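Long-range contacts in AimR transcriptional regulator (Bacillus phage phi3T, PDB 5ZVV), which activates transcription of the phage aimX locus as a dimer, which seems to promote lytic growth, until the arbitrium peptide converts it to an inactive monomer and lysogeny follows: residues Ala79-Val83 and Ile98-Leu102; Glu112-Tyr117 and Lys141-Met147. One frame throughout, in Å; residues are numbered along the deposited sequence.

Contact 1 of 2, residues Ala79-Val83 and Ile98-Leu102; sequences ARQSV and IIINL
Val83 presses its branched carbon between Ile98 and Leu102, and the tight part of this helix-helix contact is built round it. Val83 CB lies 3.7 Å from Ile98 CG2 and equally near Leu102 CD1. Val83 CG2, turned away from the backbone N, meets Ile99 CG1 at 3.8 Å, the two side chains crossing at about a right angle. Leu102 works as a fork: CD1 goes to Val83, while CD2 reaches one turn back to Ala79, whose CB it meets at 3.6 Å. The small alanine side chain thus brings the leucine close to the helix backbone.

Beside this apolar patch lies Ser82, whose hydroxyl faces the methyls of Ile98, OG standing 3.4 Å from Ile98 CD1. Its chi1 of 86° turns OG back along its own helix, where it donates in a short bond to Ala79 O, the carbonyl that also accepts from Val83 N. The hydroxyl thus bonds within its own helix while bordering a hydrophobic partner. Beyond Ser82 and Ile98, Phe69 of helix 61-69 touches both side chains.

Packing is looser at partly exposed Arg80, whose CB points away and whose backbone N comes no nearer than 4.3 Å to Leu102 CD2. Its side chain lies instead on Thr109 and Trp113 of helix 108-124, with weak hydrogen bonds to Asn107 and Ser110.

The axes of the two segments come within 9.9 Å, their directions 149° apart, the roughly antiparallel pairing of a helical hairpin, as expected in the all-helical, TPR-like AimR fold.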
loop_
_atom_site.group_PDB
_atom_site.type_symbol
_atom_site.label_atom_id
_atom_site.label_comp_id
_atom_site.label_asym_id
_atom_site.label_seq_id
_atom_site.Cartn_x
_atom_site.Cartn_y
_atom_site.Cartn_z
ATOM N N ALA A 79 -32.132 10.805 11.616
ATOM C CA ALA A 79 -31.986 9.620 10.774
ATOM C C ALA A 79 -30.524 9.370 10.418
ATOM O O ALA A 79 -30.079 8.217 10.373
ATOM C CB ALA A 79 -32.833 9.767 9.511
ATOM N N ARG A 80 -29.764 10.437 10.162
ATOM C CA ARG A 80 -28.339 10.291 9.869
ATOM C C ARG A 80 -27.585 9.750 11.080
ATOM O O ARG A 80 -26.800 8.791 10.971
ATOM C CB ARG A 80 -27.774 11.640 9.425
ATOM C CG ARG A 80 -28.658 12.356 8.419
ATOM C CD ARG A 80 -28.049 13.657 7.911
ATOM N NE ARG A 80 -29.045 14.440 7.187
ATOM C CZ ARG A 80 -29.559 15.585 7.618
ATOM N NH1 ARG A 80 -29.153 16.109 8.763
ATOM N NH2 ARG A 80 -30.471 16.218 6.893
ATOM N N GLN A 81 -27.818 10.354 12.249
ATOM C CA GLN A 81 -27.288 9.790 13.485
ATOM C C GLN A 81 -27.662 8.321 13.613
ATOM O O GLN A 81 -26.834 7.491 14.011
ATOM C CB GLN A 81 -27.805 10.579 14.690
ATOM C CG GLN A 81 -27.324 12.014 14.747
ATOM C CD GLN A 81 -27.894 12.777 15.929
ATOM O OE1 GLN A 81 -29.070 12.642 16.260
ATOM N NE2 GLN A 81 -27.057 13.581 16.574
ATOM N N SER A 82 -28.900 7.976 13.250
ATOM C CA SER A 82 -29.350 6.596 13.382
ATOM C C SER A 82 -28.569 5.668 12.461
ATOM O O SER A 82 -28.263 4.532 12.839
ATOM C CB SER A 82 -30.849 6.494 13.099
ATOM O OG SER A 82 -31.105 6.349 11.715
ATOM N N VAL A 83 -28.228 6.127 11.252
ATOM C CA VAL A 83 -27.470 5.250 10.363
ATOM C C VAL A 83 -26.061 5.039 10.904
ATOM O O VAL A 83 -25.509 3.932 10.811
ATOM C CB VAL A 83 -27.463 5.778 8.911
ATOM C CG1 VAL A 83 -26.370 6.813 8.676
ATOM C CG2 VAL A 83 -27.304 4.617 7.937
ATOM N N ILE A 98 -32.154 1.684 6.814
ATOM C CA ILE A 98 -31.992 3.119 7.031
ATOM C C ILE A 98 -31.296 3.769 5.842
ATOM O O ILE A 98 -31.623 4.898 5.459
ATOM C CB ILE A 98 -31.232 3.383 8.346
ATOM C CG1 ILE A 98 -32.004 2.810 9.537
ATOM C CG2 ILE A 98 -31.002 4.874 8.540
ATOM C CD1 ILE A 98 -31.319 3.025 10.865
ATOM N N ILE A 99 -30.329 3.074 5.238
ATOM C CA ILE A 99 -29.653 3.619 4.062
ATOM C C ILE A 99 -30.646 3.822 2.926
ATOM O O ILE A 99 -30.600 4.834 2.213
ATOM C CB ILE A 99 -28.485 2.709 3.638
ATOM C CG1 ILE A 99 -27.336 2.815 4.639
ATOM C CG2 ILE A 99 -27.991 3.077 2.243
ATOM C CD1 ILE A 99 -26.151 1.949 4.288
ATOM N N ILE A 100 -31.565 2.870 2.745
ATOM C CA ILE A 100 -32.606 3.033 1.730
ATOM C C ILE A 100 -33.470 4.251 2.043
ATOM O O ILE A 100 -33.760 5.071 1.161
ATOM C CB ILE A 100 -33.449 1.751 1.615
ATOM C CG1 ILE A 100 -32.617 0.625 0.992
ATOM C CG2 ILE A 100 -34.715 2.009 0.806
ATOM C CD1 ILE A 100 -33.276 -0.733 1.058
ATOM N N ASN A 101 -33.889 4.395 3.306
ATOM C CA ASN A 101 -34.716 5.547 3.669
ATOM C C ASN A 101 -33.978 6.863 3.436
ATOM O O ASN A 101 -34.579 7.849 2.990
ATOM C CB ASN A 101 -35.166 5.441 5.126
ATOM C CG ASN A 101 -36.176 4.335 5.348
ATOM O OD1 ASN A 101 -36.771 3.821 4.403
ATOM N ND2 ASN A 101 -36.381 3.967 6.607
ATOM N N LEU A 102 -32.676 6.900 3.729
ATOM C CA LEU A 102 -31.904 8.126 3.545
ATOM C C LEU A 102 -31.709 8.440 2.069
ATOM O O LEU A 102 -31.707 9.612 1.676
ATOM C CB LEU A 102 -30.553 8.007 4.247
ATOM C CG LEU A 102 -30.588 7.982 5.775
ATOM C CD1 LEU A 102 -29.195 7.770 6.335
ATOM C CD2 LEU A 102 -31.190 9.271 6.301
#

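Contact 2 of 2, residues Glu112-Tyr117 and Lys141-Met147; sequences EWGKVY and KIKSAEM
Selenomethionine Met147 lays its terminal methyl over one face of the Trp113 indole: CE sits 3.3 Å from the centroid of the six-membered ring and only 2° off its normal, a CH-pi contact almost exactly over the centre. SE lies over the five-membered ring of the same face, a Met-aromatic contact. Bends at chi2 (-47°) and chi3 fold the Met147 chain across the indole. The same residue is a knob in a hole formed by Glu112, Trp113, Val116 and Tyr117; CE approaches the Tyr117 ring at its edge, 3.6 Å from CE1.

A polar clamp lies next to this knob. Glu112, extended with CG anti to the backbone N (chi1 165°), reaches the turn before helix 145-161. Lys143 N donates to Glu112 OE1 at 3.0 Å, from above the carboxylate plane. Ser144 N uses the syn lone pair of OE2, and Ser144 OG donates to that same oxygen at 2.7 Å. Ser144 is also the N-cap: its OG accepts from Met147 N, so Glu112 fixes the residue that caps the helix. One water lies within hydrogen-bonding distance of both Glu112 OE1 and Lys141 O; another accepts from Trp113 NE1 and donates to Glu146 OE1. Val116 CG2 meets Ile142 CD1 at 3.8 Å, the side chains crossing at about a right angle.

Helix 108-124 is thereby joined to the start of helix 145-161, where Phe150 stacks on Tyr117. Helix 77-88 supplies Glu84, hydrogen-bonded to Tyr117 OH, and helix 184-203 brings Ile185 against Trp113 and Phe189 against Met147.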
loop_
_atom_site.group_PDB
_atom_site.type_symbol
_atom_site.label_atom_id
_atom_site.label_comp_id
_atom_site.label_asym_id
_atom_site.label_seq_id
_atom_site.Cartn_x
_atom_site.Cartn_y
_atom_site.Cartn_z
ATOM N N GLU A 112 -27.019 12.337 0.680
ATOM C CA GLU A 112 -25.566 12.225 0.683
ATOM C C GLU A 112 -25.098 11.193 1.701
ATOM O O GLU A 112 -24.264 10.331 1.394
ATOM C CB GLU A 112 -24.964 13.601 0.964
ATOM C CG GLU A 112 -23.503 13.616 1.343
ATOM C CD GLU A 112 -23.015 15.023 1.614
ATOM O OE1 GLU A 112 -23.452 15.945 0.893
ATOM O OE2 GLU A 112 -22.218 15.212 2.556
ATOM N N TRP A 113 -25.632 11.265 2.925
ATOM C CA TRP A 113 -25.322 10.253 3.932
ATOM C C TRP A 113 -25.697 8.862 3.442
ATOM O O TRP A 113 -24.936 7.904 3.620
ATOM C CB TRP A 113 -26.058 10.563 5.234
ATOM C CG TRP A 113 -25.399 11.604 6.079
ATOM C CD1 TRP A 113 -25.164 12.906 5.745
ATOM C CD2 TRP A 113 -24.913 11.436 7.416
ATOM N NE1 TRP A 113 -24.550 13.557 6.788
ATOM C CE2 TRP A 113 -24.385 12.677 7.826
ATOM C CE3 TRP A 113 -24.866 10.355 8.304
ATOM C CZ2 TRP A 113 -23.819 12.869 9.087
ATOM C CZ3 TRP A 113 -24.306 10.547 9.556
ATOM C CH2 TRP A 113 -23.788 11.796 9.935
ATOM N N GLY A 114 -26.870 8.735 2.821
ATOM C CA GLY A 114 -27.303 7.435 2.339
ATOM C C GLY A 114 -26.389 6.881 1.267
ATOM O O GLY A 114 -26.117 5.680 1.230
ATOM N N LYS A 115 -25.894 7.749 0.383
ATOM C CA LYS A 115 -25.017 7.289 -0.687
ATOM C C LYS A 115 -23.643 6.912 -0.150
ATOM O O LYS A 115 -23.058 5.909 -0.577
ATOM C CB LYS A 115 -24.908 8.363 -1.770
ATOM C CG LYS A 115 -26.166 8.485 -2.620
ATOM C CD LYS A 115 -26.419 9.916 -3.074
ATOM C CE LYS A 115 -25.358 10.404 -4.040
ATOM N NZ LYS A 115 -25.604 11.815 -4.452
ATOM N N VAL A 116 -23.117 7.694 0.797
ATOM C CA VAL A 116 -21.801 7.389 1.353
ATOM C C VAL A 116 -21.849 6.098 2.161
ATOM O O VAL A 116 -20.982 5.229 2.020
ATOM C CB VAL A 116 -21.282 8.568 2.195
ATOM C CG1 VAL A 116 -19.984 8.189 2.892
ATOM C CG2 VAL A 116 -21.071 9.787 1.315
ATOM N N TYR A 117 -22.865 5.946 3.015
ATOM C CA TYR A 117 -22.987 4.710 3.779
ATOM C C TYR A 117 -23.325 3.529 2.880
ATOM O O TYR A 117 -22.944 2.392 3.181
ATOM C CB TYR A 117 -24.032 4.865 4.882
ATOM C CG TYR A 117 -23.475 5.518 6.126
ATOM C CD1 TYR A 117 -23.352 6.899 6.217
ATOM C CD2 TYR A 117 -23.054 4.751 7.204
ATOM C CE1 TYR A 117 -22.834 7.497 7.352
ATOM C CE2 TYR A 117 -22.535 5.339 8.341
ATOM C CZ TYR A 117 -22.427 6.711 8.409
ATOM O OH TYR A 117 -21.914 7.294 9.541
ATOM N N LYS A 141 -20.745 14.514 -4.904
ATOM C CA LYS A 141 -20.584 15.932 -4.575
ATOM C C LYS A 141 -20.814 16.160 -3.081
ATOM O O LYS A 141 -21.715 16.886 -2.657
ATOM C CB LYS A 141 -21.511 16.806 -5.426
ATOM C CG LYS A 141 -21.272 16.683 -6.925
ATOM C CD LYS A 141 -22.325 17.428 -7.736
ATOM C CE LYS A 141 -22.171 18.932 -7.608
ATOM N NZ LYS A 141 -23.159 19.669 -8.449
ATOM N N ILE A 142 -19.972 15.501 -2.285
ATOM C CA ILE A 142 -20.131 15.493 -0.835
ATOM C C ILE A 142 -19.882 16.889 -0.285
ATOM O O ILE A 142 -18.832 17.495 -0.531
ATOM C CB ILE A 142 -19.182 14.462 -0.204
ATOM C CG1 ILE A 142 -19.488 13.065 -0.753
ATOM C CG2 ILE A 142 -19.283 14.493 1.315
ATOM C CD1 ILE A 142 -18.474 12.019 -0.366
ATOM N N LYS A 143 -20.850 17.403 0.471
ATOM C CA LYS A 143 -20.802 18.757 1.013
ATOM C C LYS A 143 -20.598 18.803 2.518
ATOM O O LYS A 143 -19.801 19.609 3.002
ATOM C CB LYS A 143 -22.094 19.510 0.673
ATOM C CG LYS A 143 -22.538 19.408 -0.775
ATOM C CD LYS A 143 -21.682 20.259 -1.691
ATOM C CE LYS A 143 -22.346 20.420 -3.049
ATOM N NZ LYS A 143 -21.578 21.325 -3.949
ATOM N N SER A 144 -21.312 17.969 3.271
ATOM C CA SER A 144 -21.232 18.015 4.724
ATOM C C SER A 144 -19.854 17.583 5.200
ATOM O O SER A 144 -19.229 16.692 4.619
ATOM C CB SER A 144 -22.298 17.114 5.346
ATOM O OG SER A 144 -21.959 15.748 5.179
ATOM N N ALA A 145 -19.383 18.223 6.272
ATOM C CA ALA A 145 -18.101 17.847 6.857
ATOM C C ALA A 145 -18.096 16.378 7.265
ATOM O O ALA A 145 -17.183 15.624 6.904
ATOM C CB ALA A 145 -17.794 18.745 8.055
ATOM N N GLU A 146 -19.131 15.952 7.998
ATOM C CA GLU A 146 -19.215 14.579 8.488
ATOM C C GLU A 146 -18.939 13.571 7.380
ATOM O O GLU A 146 -18.048 12.722 7.497
ATOM C CB GLU A 146 -20.592 14.328 9.109
ATOM C CG GLU A 146 -20.850 15.079 10.407
ATOM C CD GLU A 146 -21.318 16.502 10.183
ATOM O OE1 GLU A 146 -21.613 16.860 9.024
ATOM O OE2 GLU A 146 -21.393 17.264 11.171
HETATM N N MSE A 147 -19.678 13.666 6.282
HETATM C CA MSE A 147 -19.501 12.705 5.206
HETATM C C MSE A 147 -18.159 12.902 4.516
HETATM O O MSE A 147 -17.508 11.919 4.153
HETATM C CB MSE A 147 -20.658 12.784 4.214
HETATM C CG MSE A 147 -21.927 12.099 4.727
HETATM SE SE MSE A 147 -21.609 10.311 5.487
HETATM C CE MSE A 147 -21.421 10.767 7.386
HETATM O O HOH W 1 -24.296 16.226 -1.513
HETATM O O HOH W 2 -24.526 16.084 8.041
#

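In the fold
Helix 92-103 of contact 1 leads directly into helix 108-124 of contact 2, so the two contacts are successive steps of one helical array. Their centres are about 12 Å apart, and they touch directly: Arg80 O lies 3.4 Å from Trp113 CZ3, Ile99 CG2 the same distance from Gly114 O, and Leu102 CB 3.8 Å from Gly114 CA. Helix 108-124 therefore packs on both helices of contact 1 as well as on helix 145-161. The centres of contacts 1 and 2 lie about 21 and 23 Å from the chain centre, on the same side, and the second subunit touches neither.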